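Beta-galactosidase (Marinomonas sp. ef1, PDB 6Y2K) forms a cold-active hexameric glycoside hydrolase of family 42 that probably releases terminal beta-D-galactose from beta-galactosides such as lactose. Local coordinates at residues A460-Y465 with N485-V490; H298-R303 with R441-M446; N509-P514 with L521-V526; S499-E502 with I506-N509. All coordinates share one frame; numbering follows the deposited sequence.

Contact 1. Residues A460-Y465 with N485-V490; sequences APLDMY and NSYQGV
Tyr487 turns the edge of its ring against the type I beta turn of Leu462 to Tyr465, just where helix 478-486 ends and the chain runs on into strand 490-493. Together with the neighbouring parallel strand 467-470, this helix and strand form a beta-alpha-beta crossover, and the turn lies in the loop that leads into its first strand. CG of Tyr487 is anti to the backbone N (chi1 175°), which sends the ring across the gap and lets its rim run along the turn. CD1 packs on Leu462 CB at 3.7 Å, and CE1 comes to 3.4 Å from Leu462 O, an oxygen that also accepts the turn-closing bond from Tyr465 N. At the tip, Tyr487 OH donates to Tyr465 O over 2.8 Å. The hydroxyl stands well above that carbonyl plane, 66° out of it. Tyrosine suits this buried place because it combines an apolar ring rim, which packs on Leu462, with a hydroxyl that can reach a carbonyl. A phenylalanine here would probably keep the ring packed beside Leu462 but leave Tyr465 O without this donor. The Tyr465 side chain leads away from the contact, its own hydroxyl bonded to Asp454, while Met464 CG sits over the centre of its ring, 3.6 Å above the plane. One face of the Tyr487 ring is covered by the chain that follows it: Gly489 N lies 3.4 Å above the plane, over the centre, and glycine fits because a CB there would fall only 2.2 Å from Tyr487 OH.

Contact 2. Residues H298-R303 with R441-M446; sequences HHDLYR and RMYEAM
Asp300, on helix 294-305, and Tyr443, on helix 435-448, reach toward each other; the CA atoms of this pair, 10.3 Å apart, are the nearest between the two segments. The aspartate CB already points at the opposite helix, and CG lies anti to the carbonyl carbon (chi1 -67°), 3.7 Å from Tyr443 OH. Beyond CG the two oxygens divide the work. OD2 accepts the phenol proton of Tyr443 OH in a short hydrogen bond of 2.6 Å. It lies in the plane of the ring, at its edge, and stands 3.4 Å from Tyr443 CE1. Carboxylate and ring planes are 68° apart, and the hydroxyl meets OD2 from above the carboxylate plane, 40° out of it. OD1 faces its own helix: Arg303 NH1, one turn on, forms a salt bridge at 2.7 Å, approaching the anti lone pair, while NH2 adds a weak bond at 3.1 Å. His344 ND1 is a further partner of OD1, so both oxygens of this buried carboxylate are satisfied, and the nearby guanidinium would probably help to keep it ionised. A short aspartate suits the place because the long tyrosine spans most of the gap. Arg303 goes on to Asp454. On the other helix Arg441 NH1 binds Glu444 OE2 at 2.9 Å, and their second partners are Glu282 and His291. Such a buried polar tie between an outer helix of a TIM barrel and a helix of the next domain is typical of a domain interface, here between the catalytic barrel and the trimerisation domain.

Contact 3. Residues N509-P514 with L521-V526; sequences NLAPGP and LTVERV. With GOL (glycerol), chain I.
Leu521 swings CG between its backbone N and carbonyl carbon (chi1 61°), and this brings CD1 against the ring of Pro512, 3.7 Å from its CD. Leu510 instead sets CG beside its backbone N (chi1 -49°), so that CD1 crosses to Thr522 CG2 at 4.0 Å. Between these apolar pairs Val523 N donates to Ala511 O over 3.1 Å in an almost straight bond. Leu510 to Gly513 make a type VI turn: the peptide before Pro512 is cis, and Gly513 N closes on Leu510 O. Asn509 ND2 braces the turn from outside by bonding Gly513 O at 2.9 Å. The turn docks on strand 521-528, which pairs antiparallel with strand 549-555. With an alanine in place of Pro512, the cis peptide would probably revert to trans, opening the turn and taking the flank from Leu521. A glycerol, probably from the crystallisation liquor, bridges the two backbones: its O3 accepts from Ala511 N at 3.0 Å and donates to Val523 O at 2.9 Å. The small Ala511 side chain packs against it, CB 3.4 Å from glycerol C1, and also touches Val523 CG2. Outside, Leu510 rests on Arg370 of the second subunit.

Contact 4. Residues S499-E502 with I506-N509; sequences SKTE and IPEN
Pro507 packs its ring against the backbone of Ser499 and Lys500, and van der Waals contact carries the whole touch. Its CD comes to 3.2 Å from Ser499 O and 3.9 Å from Lys500 N. Proline suits this spot: with no N-H to satisfy, it offers a compact ring to the bend. Thr501 adds its methyl, CG2 standing 4.0 Å from Pro507 CA. CG2 lies anti to the carbonyl carbon, which puts OG1 between the backbone N and the carbonyl carbon (chi1 62°), where it bonds Gln505 N. Lys500 and Ile506 approach more loosely, NZ lying 4.3 Å from Ile506 CG1, so that the aliphatic branch merely flanks the ammonium end. The polar bonds run elsewhere. Ser499 OG pairs with Arg496 O, Lys500 O accepts from His475 ND1, and Glu502 OE1 makes a salt bridge to Lys167. Across the subunit boundary Lys500 NZ bonds Gln363 OE1 of the second subunit, and Ile506 makes backbone hydrogen bonds to that subunit as well. A lysine fits here because its long chain can reach that amide. Two irregular arms, 5.0 Å apart between the CA atoms of Lys500 and Ile506, thus form a compact irregular bend that brings the chain back beside itself at a subunit interface, within the trimerisation domain.

Overall arrangement
Along the chain, contact 2 opens first, at helix 294-305 of the barrel, and closes on helix 435-448 before contact 1 begins; contacts 4 and 3 follow, sharing Asn509. Contacts 1, 3 and 4 belong to the trimerisation domain, while contact 2 ties that domain to the catalytic barrel. Contacts 1 and 2 have centres about 19 Å apart, and Asp454 links them through Tyr465 and Arg303. Contacts 3 and 4, centres about 8 Å apart, pack together and both reach the second subunit; three of their segments lie in the loop between strands 490-493 and 521-528, the fourth on the latter strand. The series thus passes from domain interface to subunit interface, consistent with hexamer assembly.

Contact 1. Residues A460-Y465 with N485-V490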
loop_
_atom_site.group_PDB
_atom_site.type_symbol
_atom_site.label_atom_id
_atom_site.label_comp_id
_atom_site.label_asym_id
_atom_site.label_seq_id
_atom_site.Cartn_x
_atom_site.Cartn_y
_atom_site.Cartn_z
ATOM N N ALA A 460 37.527 -3.246 -33.179
ATOM C CA ALA A 460 37.728 -4.695 -33.181
ATOM C C ALA A 460 37.350 -5.308 -34.535
ATOM O O ALA A 460 36.385 -4.860 -35.172
ATOM C CB ALA A 460 36.914 -5.347 -32.073
ATOM N N PRO A 461 38.110 -6.328 -34.987
ATOM C CA PRO A 461 37.621 -7.107 -36.131
ATOM C C PRO A 461 36.355 -7.886 -35.747
ATOM O O PRO A 461 36.259 -8.392 -34.632
ATOM C CB PRO A 461 38.789 -8.048 -36.476
ATOM C CG PRO A 461 39.700 -8.032 -35.302
ATOM C CD PRO A 461 39.446 -6.764 -34.533
ATOM N N LEU A 462 35.405 -7.948 -36.672
ATOM C CA LEU A 462 34.054 -8.429 -36.400
ATOM C C LEU A 462 33.740 -9.821 -36.961
ATOM O O LEU A 462 32.711 -10.400 -36.608
ATOM C CB LEU A 462 33.055 -7.427 -36.968
ATOM C CG LEU A 462 33.201 -5.969 -36.526
ATOM C CD1 LEU A 462 32.197 -5.102 -37.275
ATOM C CD2 LEU A 462 33.027 -5.828 -35.024
ATOM N N ASP A 463 34.627 -10.364 -37.798
ATOM C CA ASP A 463 34.345 -11.599 -38.551
ATOM C C ASP A 463 34.061 -12.851 -37.706
ATOM O O ASP A 463 33.379 -13.760 -38.180
ATOM C CB ASP A 463 35.478 -11.894 -39.555
ATOM C CG ASP A 463 36.822 -12.119 -38.879
ATOM O OD1 ASP A 463 37.505 -11.120 -38.563
ATOM O OD2 ASP A 463 37.196 -13.289 -38.652
ATOM N N MET A 464 34.569 -12.900 -36.472
ATOM C CA MET A 464 34.338 -14.043 -35.587
ATOM C C MET A 464 33.000 -14.018 -34.814
ATOM O O MET A 464 32.758 -14.925 -34.011
ATOM C CB MET A 464 35.512 -14.209 -34.605
ATOM C CG MET A 464 35.649 -13.133 -33.525
ATOM S SD MET A 464 36.205 -11.528 -34.155
ATOM C CE MET A 464 37.949 -11.864 -34.421
ATOM N N TYR A 465 32.153 -13.004 -35.034
ATOM C CA TYR A 465 30.865 -12.877 -34.328
ATOM C C TYR A 465 29.658 -13.058 -35.255
ATOM O O TYR A 465 29.583 -12.457 -36.329
ATOM C CB TYR A 465 30.785 -11.517 -33.609
ATOM C CG TYR A 465 31.954 -11.286 -32.683
ATOM C CD1 TYR A 465 32.169 -12.125 -31.596
ATOM C CD2 TYR A 465 32.873 -10.257 -32.914
ATOM C CE1 TYR A 465 33.250 -11.940 -30.749
ATOM C CE2 TYR A 465 33.957 -10.061 -32.066
ATOM C CZ TYR A 465 34.140 -10.906 -30.988
ATOM O OH TYR A 465 35.206 -10.745 -30.144
ATOM N N ASN A 485 29.475 -2.156 -42.947
ATOM C CA ASN A 485 28.992 -2.412 -44.317
ATOM C C ASN A 485 29.354 -3.813 -44.830
ATOM O O ASN A 485 28.556 -4.437 -45.525
ATOM C CB ASN A 485 29.526 -1.350 -45.297
ATOM C CG ASN A 485 28.895 0.022 -45.091
ATOM O OD1 ASN A 485 27.790 0.150 -44.549
ATOM N ND2 ASN A 485 29.599 1.062 -45.533
ATOM N N SER A 486 30.537 -4.308 -44.474
ATOM C CA SER A 486 30.990 -5.625 -44.930
ATOM C C SER A 486 30.703 -6.768 -43.941
ATOM O O SER A 486 30.860 -7.933 -44.301
ATOM C CB SER A 486 32.484 -5.576 -45.255
ATOM O OG SER A 486 33.245 -5.335 -44.086
ATOM N N TYR A 487 30.281 -6.444 -42.713
ATOM C CA TYR A 487 30.000 -7.454 -41.688
ATOM C C TYR A 487 28.923 -8.415 -42.183
ATOM O O TYR A 487 27.897 -7.984 -42.721
ATOM C CB TYR A 487 29.583 -6.774 -40.368
ATOM C CG TYR A 487 29.161 -7.702 -39.251
ATOM C CD1 TYR A 487 30.045 -8.629 -38.707
ATOM C CD2 TYR A 487 27.870 -7.632 -38.718
ATOM C CE1 TYR A 487 29.651 -9.472 -37.675
ATOM C CE2 TYR A 487 27.468 -8.464 -37.688
ATOM C CZ TYR A 487 28.355 -9.380 -37.172
ATOM O OH TYR A 487 27.938 -10.196 -36.162
ATOM N N GLN A 488 29.189 -9.714 -42.032
ATOM C CA GLN A 488 28.320 -10.779 -42.551
ATOM C C GLN A 488 27.369 -11.383 -41.505
ATOM O O GLN A 488 26.480 -12.152 -41.867
ATOM C CB GLN A 488 29.175 -11.897 -43.174
ATOM C CG GLN A 488 29.969 -11.465 -44.410
ATOM C CD GLN A 488 29.081 -10.912 -45.516
ATOM O OE1 GLN A 488 28.338 -11.657 -46.170
ATOM N NE2 GLN A 488 29.169 -9.610 -45.752
ATOM N N GLY A 489 27.549 -11.048 -40.225
ATOM C CA GLY A 489 26.648 -11.528 -39.170
ATOM C C GLY A 489 25.398 -10.666 -39.040
ATOM O O GLY A 489 25.048 -9.910 -39.959
ATOM N N VAL A 490 24.732 -10.778 -37.888
ATOM C CA VAL A 490 23.503 -10.041 -37.605
ATOM C C VAL A 490 23.822 -8.806 -36.755
ATOM O O VAL A 490 24.489 -8.917 -35.742
ATOM C CB VAL A 490 22.474 -10.943 -36.885
ATOM C CG1 VAL A 490 21.213 -10.161 -36.529
ATOM C CG2 VAL A 490 22.123 -12.142 -37.761
#

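Contact 2. Residues H298-R303 with R441-M446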
loop_
_atom_site.group_PDB
_atom_site.type_symbol
_atom_site.label_atom_id
_atom_site.label_comp_id
_atom_site.label_asym_id
_atom_site.label_seq_id
_atom_site.Cartn_x
_atom_site.Cartn_y
_atom_site.Cartn_z
ATOM N N HIS A 298 32.428 -7.085 -16.538
ATOM C CA HIS A 298 33.805 -6.610 -16.506
ATOM C C HIS A 298 34.828 -7.661 -16.962
ATOM O O HIS A 298 35.819 -7.312 -17.597
ATOM C CB HIS A 298 34.127 -6.079 -15.114
ATOM C CG HIS A 298 33.325 -4.871 -14.765
ATOM N ND1 HIS A 298 32.167 -4.938 -14.022
ATOM C CD2 HIS A 298 33.475 -3.572 -15.117
ATOM C CE1 HIS A 298 31.648 -3.727 -13.913
ATOM N NE2 HIS A 298 32.421 -2.880 -14.567
ATOM N N HIS A 299 34.587 -8.932 -16.660
ATOM C CA HIS A 299 35.459 -9.995 -17.171
ATOM C C HIS A 299 35.510 -9.925 -18.712
ATOM O O HIS A 299 36.583 -9.983 -19.303
ATOM C CB HIS A 299 34.975 -11.383 -16.769
ATOM C CG HIS A 299 34.944 -11.633 -15.296
ATOM N ND1 HIS A 299 35.923 -11.193 -14.437
ATOM C CD2 HIS A 299 34.066 -12.331 -14.537
ATOM C CE1 HIS A 299 35.646 -11.596 -13.208
ATOM N NE2 HIS A 299 34.518 -12.283 -13.240
ATOM N N ASP A 300 34.345 -9.782 -19.344
ATOM C CA ASP A 300 34.257 -9.689 -20.814
ATOM C C ASP A 300 34.832 -8.379 -21.385
ATOM O O ASP A 300 35.538 -8.396 -22.401
ATOM C CB ASP A 300 32.805 -9.903 -21.288
ATOM C CG ASP A 300 32.298 -11.337 -21.050
ATOM O OD1 ASP A 300 33.131 -12.285 -20.949
ATOM O OD2 ASP A 300 31.054 -11.511 -20.956
ATOM N N LEU A 301 34.532 -7.254 -20.745
ATOM C CA LEU A 301 35.106 -5.962 -21.144
ATOM C C LEU A 301 36.643 -5.995 -21.082
ATOM O O LEU A 301 37.324 -5.609 -22.038
ATOM C CB LEU A 301 34.561 -4.839 -20.251
ATOM C CG LEU A 301 35.159 -3.432 -20.344
ATOM C CD1 LEU A 301 34.861 -2.777 -21.683
ATOM C CD2 LEU A 301 34.611 -2.588 -19.204
ATOM N N TYR A 302 37.178 -6.482 -19.970
ATOM C CA TYR A 302 38.631 -6.471 -19.758
ATOM C C TYR A 302 39.380 -7.585 -20.502
ATOM O O TYR A 302 40.542 -7.396 -20.864
ATOM C CB TYR A 302 38.973 -6.411 -18.260
ATOM C CG TYR A 302 38.522 -5.100 -17.604
ATOM C CD1 TYR A 302 38.803 -3.867 -18.198
ATOM C CD2 TYR A 302 37.812 -5.089 -16.400
ATOM C CE1 TYR A 302 38.382 -2.667 -17.629
ATOM C CE2 TYR A 302 37.401 -3.885 -15.815
ATOM C CZ TYR A 302 37.693 -2.677 -16.433
ATOM O OH TYR A 302 37.317 -1.454 -15.893
ATOM N N ARG A 303 38.733 -8.721 -20.758
ATOM C CA ARG A 303 39.295 -9.682 -21.716
ATOM C C ARG A 303 39.517 -8.987 -23.075
ATOM O O ARG A 303 40.544 -9.197 -23.714
ATOM C CB ARG A 303 38.423 -10.933 -21.872
ATOM C CG ARG A 303 39.067 -12.010 -22.754
ATOM C CD ARG A 303 38.295 -13.327 -22.772
ATOM N NE ARG A 303 36.999 -13.163 -23.445
ATOM C CZ ARG A 303 35.822 -12.997 -22.843
ATOM N NH1 ARG A 303 35.706 -13.025 -21.514
ATOM N NH2 ARG A 303 34.732 -12.821 -23.589
ATOM N N ARG A 441 22.316 -3.379 -18.950
ATOM C CA ARG A 441 20.981 -4.000 -19.046
ATOM C C ARG A 441 20.769 -4.790 -20.355
ATOM O O ARG A 441 20.053 -5.802 -20.353
ATOM C CB ARG A 441 19.877 -2.961 -18.838
ATOM C CG ARG A 441 19.884 -2.313 -17.458
ATOM C CD ARG A 441 19.656 -3.312 -16.335
ATOM N NE ARG A 441 19.813 -2.717 -15.005
ATOM C CZ ARG A 441 19.799 -3.403 -13.861
ATOM N NH1 ARG A 441 19.620 -4.723 -13.851
ATOM N NH2 ARG A 441 19.954 -2.772 -12.704
ATOM N N MET A 442 21.398 -4.354 -21.445
ATOM C CA MET A 442 21.413 -5.163 -22.680
ATOM C C MET A 442 22.205 -6.456 -22.432
ATOM O O MET A 442 21.779 -7.535 -22.840
ATOM C CB MET A 442 21.994 -4.392 -23.872
ATOM C CG MET A 442 21.122 -3.233 -24.351
ATOM S SD MET A 442 21.441 -2.768 -26.065
ATOM C CE MET A 442 20.434 -3.970 -26.927
ATOM N N TYR A 443 23.327 -6.330 -21.720
ATOM C CA TYR A 443 24.169 -7.469 -21.365
ATOM C C TYR A 443 23.438 -8.460 -20.447
ATOM O O TYR A 443 23.513 -9.673 -20.660
ATOM C CB TYR A 443 25.472 -6.975 -20.723
ATOM C CG TYR A 443 26.451 -8.065 -20.339
ATOM C CD1 TYR A 443 27.343 -8.600 -21.278
ATOM C CD2 TYR A 443 26.504 -8.542 -19.038
ATOM C CE1 TYR A 443 28.260 -9.582 -20.918
ATOM C CE2 TYR A 443 27.405 -9.526 -18.667
ATOM C CZ TYR A 443 28.278 -10.045 -19.608
ATOM O OH TYR A 443 29.156 -11.023 -19.217
ATOM N N GLU A 444 22.738 -7.941 -19.437
ATOM C CA GLU A 444 21.931 -8.767 -18.532
ATOM C C GLU A 444 20.909 -9.623 -19.282
ATOM O O GLU A 444 20.755 -10.806 -18.977
ATOM C CB GLU A 444 21.215 -7.895 -17.495
ATOM C CG GLU A 444 20.267 -8.640 -16.568
ATOM C CD GLU A 444 19.590 -7.725 -15.561
ATOM O OE1 GLU A 444 19.528 -8.088 -14.368
ATOM O OE2 GLU A 444 19.116 -6.644 -15.968
ATOM N N ALA A 445 20.219 -9.016 -20.246
ATOM C CA ALA A 445 19.263 -9.736 -21.098
ATOM C C ALA A 445 19.924 -10.883 -21.886
ATOM O O ALA A 445 19.380 -11.989 -21.951
ATOM C CB ALA A 445 18.568 -8.767 -22.045
ATOM N N MET A 446 21.097 -10.618 -22.462
ATOM C CA MET A 446 21.890 -11.658 -23.150
ATOM C C MET A 446 22.223 -12.805 -22.206
ATOM O O MET A 446 22.089 -13.988 -22.564
ATOM C CB MET A 446 23.207 -11.092 -23.688
ATOM C CG MET A 446 23.078 -10.102 -24.833
ATOM S SD MET A 446 24.699 -9.404 -25.218
ATOM C CE MET A 446 24.247 -8.395 -26.613
#

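Contact 3. Residues N509-P514 with L521-V526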
loop_
_atom_site.group_PDB
_atom_site.type_symbol
_atom_site.label_atom_id
_atom_site.label_comp_id
_atom_site.label_asym_id
_atom_site.label_seq_id
_atom_site.Cartn_x
_atom_site.Cartn_y
_atom_site.Cartn_z
ATOM N N ASN A 509 22.910 14.692 -42.058
ATOM C CA ASN A 509 21.703 13.924 -42.421
ATOM C C ASN A 509 20.817 13.532 -41.218
ATOM O O ASN A 509 19.890 12.747 -41.378
ATOM C CB ASN A 509 22.080 12.654 -43.230
ATOM C CG ASN A 509 22.943 11.669 -42.441
ATOM O OD1 ASN A 509 23.873 12.074 -41.738
ATOM N ND2 ASN A 509 22.660 10.371 -42.579
ATOM N N LEU A 510 21.093 14.089 -40.035
ATOM C CA LEU A 510 20.498 13.654 -38.758
ATOM C C LEU A 510 20.876 12.224 -38.381
ATOM O O LEU A 510 21.459 11.480 -39.189
ATOM C CB LEU A 510 18.971 13.820 -38.748
ATOM C CG LEU A 510 18.398 15.171 -39.193
ATOM C CD1 LEU A 510 16.906 15.193 -38.941
ATOM C CD2 LEU A 510 19.069 16.316 -38.459
ATOM N N ALA A 511 20.546 11.840 -37.147
ATOM C CA ALA A 511 20.763 10.459 -36.710
ATOM C C ALA A 511 19.940 9.503 -37.584
ATOM O O ALA A 511 18.859 9.882 -38.027
ATOM C CB ALA A 511 20.400 10.304 -35.237
ATOM N N PRO A 512 20.418 8.286 -37.862
ATOM C CA PRO A 512 21.645 7.699 -37.323
ATOM C C PRO A 512 22.920 7.916 -38.175
ATOM O O PRO A 512 23.809 7.071 -38.170
ATOM C CB PRO A 512 21.282 6.219 -37.251
ATOM C CG PRO A 512 20.428 6.027 -38.465
ATOM C CD PRO A 512 19.646 7.301 -38.633
ATOM N N GLY A 513 23.023 9.047 -38.870
ATOM C CA GLY A 513 24.304 9.502 -39.407
ATOM C C GLY A 513 24.889 8.562 -40.453
ATOM O O GLY A 513 24.199 8.214 -41.402
ATOM N N PRO A 514 26.150 8.109 -40.267
ATOM C CA PRO A 514 26.749 7.175 -41.242
ATOM C C PRO A 514 26.012 5.847 -41.392
ATOM O O PRO A 514 26.113 5.223 -42.444
ATOM C CB PRO A 514 28.157 6.929 -40.684
ATOM C CG PRO A 514 28.429 8.091 -39.811
ATOM C CD PRO A 514 27.111 8.464 -39.210
ATOM N N LEU A 521 16.710 5.157 -42.096
ATOM C CA LEU A 521 15.712 5.773 -41.227
ATOM C C LEU A 521 16.189 7.157 -40.806
ATOM O O LEU A 521 17.371 7.480 -40.957
ATOM C CB LEU A 521 15.482 4.886 -40.004
ATOM C CG LEU A 521 16.700 4.646 -39.099
ATOM C CD1 LEU A 521 16.586 5.463 -37.820
ATOM C CD2 LEU A 521 16.848 3.175 -38.763
ATOM N N THR A 522 15.268 7.966 -40.286
ATOM C CA THR A 522 15.577 9.303 -39.807
ATOM C C THR A 522 15.001 9.491 -38.406
ATOM O O THR A 522 13.807 9.301 -38.206
ATOM C CB THR A 522 14.993 10.373 -40.750
ATOM O OG1 THR A 522 15.553 10.209 -42.057
ATOM C CG2 THR A 522 15.308 11.789 -40.249
ATOM N N VAL A 523 15.850 9.856 -37.448
ATOM C CA VAL A 523 15.385 10.266 -36.124
ATOM C C VAL A 523 15.000 11.731 -36.232
ATOM O O VAL A 523 15.859 12.613 -36.305
ATOM C CB VAL A 523 16.451 10.089 -35.024
ATOM C CG1 VAL A 523 15.915 10.553 -33.662
ATOM C CG2 VAL A 523 16.912 8.638 -34.962
ATOM N N GLU A 524 13.703 11.986 -36.242
ATOM C CA GLU A 524 13.181 13.335 -36.432
ATOM C C GLU A 524 13.370 14.174 -35.175
ATOM O O GLU A 524 13.690 15.362 -35.255
ATOM C CB GLU A 524 11.703 13.271 -36.806
ATOM C CG GLU A 524 11.434 12.523 -38.110
ATOM C CD GLU A 524 9.959 12.400 -38.442
ATOM O OE1 GLU A 524 9.128 12.301 -37.516
ATOM O OE2 GLU A 524 9.624 12.396 -39.645
ATOM N N ARG A 525 13.133 13.559 -34.019
ATOM C CA ARG A 525 13.352 14.202 -32.717
ATOM C C ARG A 525 13.315 13.149 -31.614
ATOM O O ARG A 525 12.990 11.993 -31.883
ATOM C CB ARG A 525 12.321 15.304 -32.449
ATOM C CG ARG A 525 10.863 14.877 -32.496
ATOM C CD ARG A 525 9.956 16.073 -32.225
ATOM N NE ARG A 525 8.578 15.669 -31.966
ATOM C CZ ARG A 525 7.598 16.490 -31.587
ATOM N NH1 ARG A 525 7.818 17.786 -31.364
ATOM N NH2 ARG A 525 6.379 15.993 -31.407
ATOM N N VAL A 526 13.667 13.553 -30.389
ATOM C CA VAL A 526 13.725 12.657 -29.234
ATOM C C VAL A 526 12.732 13.074 -28.142
ATOM O O VAL A 526 12.672 14.237 -27.762
ATOM C CB VAL A 526 15.139 12.657 -28.604
ATOM C CG1 VAL A 526 15.198 11.749 -27.377
ATOM C CG2 VAL A 526 16.193 12.213 -29.614
HETATM C C1 GOL I . 19.453 12.285 -32.580
HETATM O O1 GOL I . 19.564 12.030 -31.158
HETATM C C2 GOL I . 18.950 13.688 -32.927
HETATM O O2 GOL I . 19.720 14.634 -32.199
HETATM C C3 GOL I . 19.123 14.082 -34.402
HETATM O O3 GOL I . 18.569 13.130 -35.310
#

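Contact 4. Residues S499-E502 with I506-N509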
loop_
_atom_site.group_PDB
_atom_site.type_symbol
_atom_site.label_atom_id
_atom_site.label_comp_id
_atom_site.label_asym_id
_atom_site.label_seq_id
_atom_site.Cartn_x
_atom_site.Cartn_y
_atom_site.Cartn_z
ATOM N N SER A 499 24.448 9.315 -33.766
ATOM C CA SER A 499 23.771 10.573 -33.458
ATOM C C SER A 499 24.716 11.779 -33.292
ATOM O O SER A 499 24.245 12.914 -33.187
ATOM C CB SER A 499 22.904 10.409 -32.200
ATOM O OG SER A 499 23.687 10.118 -31.054
ATOM N N LYS A 500 26.029 11.538 -33.245
ATOM C CA LYS A 500 27.012 12.614 -33.067
ATOM C C LYS A 500 28.193 12.481 -34.023
ATOM O O LYS A 500 28.654 11.371 -34.316
ATOM C CB LYS A 500 27.561 12.643 -31.627
ATOM C CG LYS A 500 26.527 12.809 -30.520
ATOM C CD LYS A 500 25.878 14.179 -30.524
ATOM C CE LYS A 500 24.753 14.270 -29.506
ATOM N NZ LYS A 500 23.956 15.516 -29.670
ATOM N N THR A 501 28.707 13.628 -34.461
ATOM C CA THR A 501 29.987 13.705 -35.166
ATOM C C THR A 501 31.149 13.554 -34.159
ATOM O O THR A 501 30.934 13.478 -32.941
ATOM C CB THR A 501 30.134 15.055 -35.900
ATOM O OG1 THR A 501 30.111 16.120 -34.944
ATOM C CG2 THR A 501 29.003 15.262 -36.942
ATOM N N GLU A 502 32.378 13.521 -34.674
ATOM C CA GLU A 502 33.576 13.439 -33.826
ATOM C C GLU A 502 33.711 14.631 -32.863
ATOM O O GLU A 502 34.238 14.472 -31.758
ATOM C CB GLU A 502 34.850 13.322 -34.689
ATOM C CG GLU A 502 36.046 12.651 -33.991
ATOM C CD GLU A 502 36.839 13.536 -33.021
ATOM O OE1 GLU A 502 36.870 14.772 -33.181
ATOM O OE2 GLU A 502 37.461 12.973 -32.091
ATOM N N ILE A 506 25.469 17.359 -34.381
ATOM C CA ILE A 506 24.486 16.468 -35.003
ATOM C C ILE A 506 24.902 16.262 -36.464
ATOM O O ILE A 506 25.187 17.243 -37.142
ATOM C CB ILE A 506 23.061 17.052 -34.921
ATOM C CG1 ILE A 506 22.644 17.193 -33.445
ATOM C CG2 ILE A 506 22.085 16.183 -35.707
ATOM C CD1 ILE A 506 21.327 17.900 -33.220
ATOM N N PRO A 507 24.948 15.002 -36.951
ATOM C CA PRO A 507 25.291 14.785 -38.359
ATOM C C PRO A 507 24.375 15.531 -39.325
ATOM O O PRO A 507 23.192 15.742 -39.041
ATOM C CB PRO A 507 25.124 13.273 -38.539
ATOM C CG PRO A 507 25.408 12.715 -37.187
ATOM C CD PRO A 507 24.874 13.725 -36.209
ATOM N N GLU A 508 24.935 15.906 -40.464
ATOM C CA GLU A 508 24.219 16.676 -41.481
ATOM C C GLU A 508 22.911 16.019 -41.952
ATOM O O GLU A 508 21.919 16.713 -42.188
ATOM C CB GLU A 508 25.148 16.916 -42.671
ATOM C CG GLU A 508 24.694 18.006 -43.620
ATOM C CD GLU A 508 25.621 18.100 -44.816
ATOM O OE1 GLU A 508 26.813 18.440 -44.609
ATOM O OE2 GLU A 508 25.163 17.801 -45.942
ATOM N N ASN A 509 22.910 14.692 -42.058
ATOM C CA ASN A 509 21.703 13.924 -42.421
ATOM C C ASN A 509 20.817 13.532 -41.218
ATOM O O ASN A 509 19.890 12.747 -41.378
ATOM C CB ASN A 509 22.080 12.654 -43.230
ATOM C CG ASN A 509 22.943 11.669 -42.441
ATOM O OD1 ASN A 509 23.873 12.074 -41.738
ATOM N ND2 ASN A 509 22.660 10.371 -42.579
#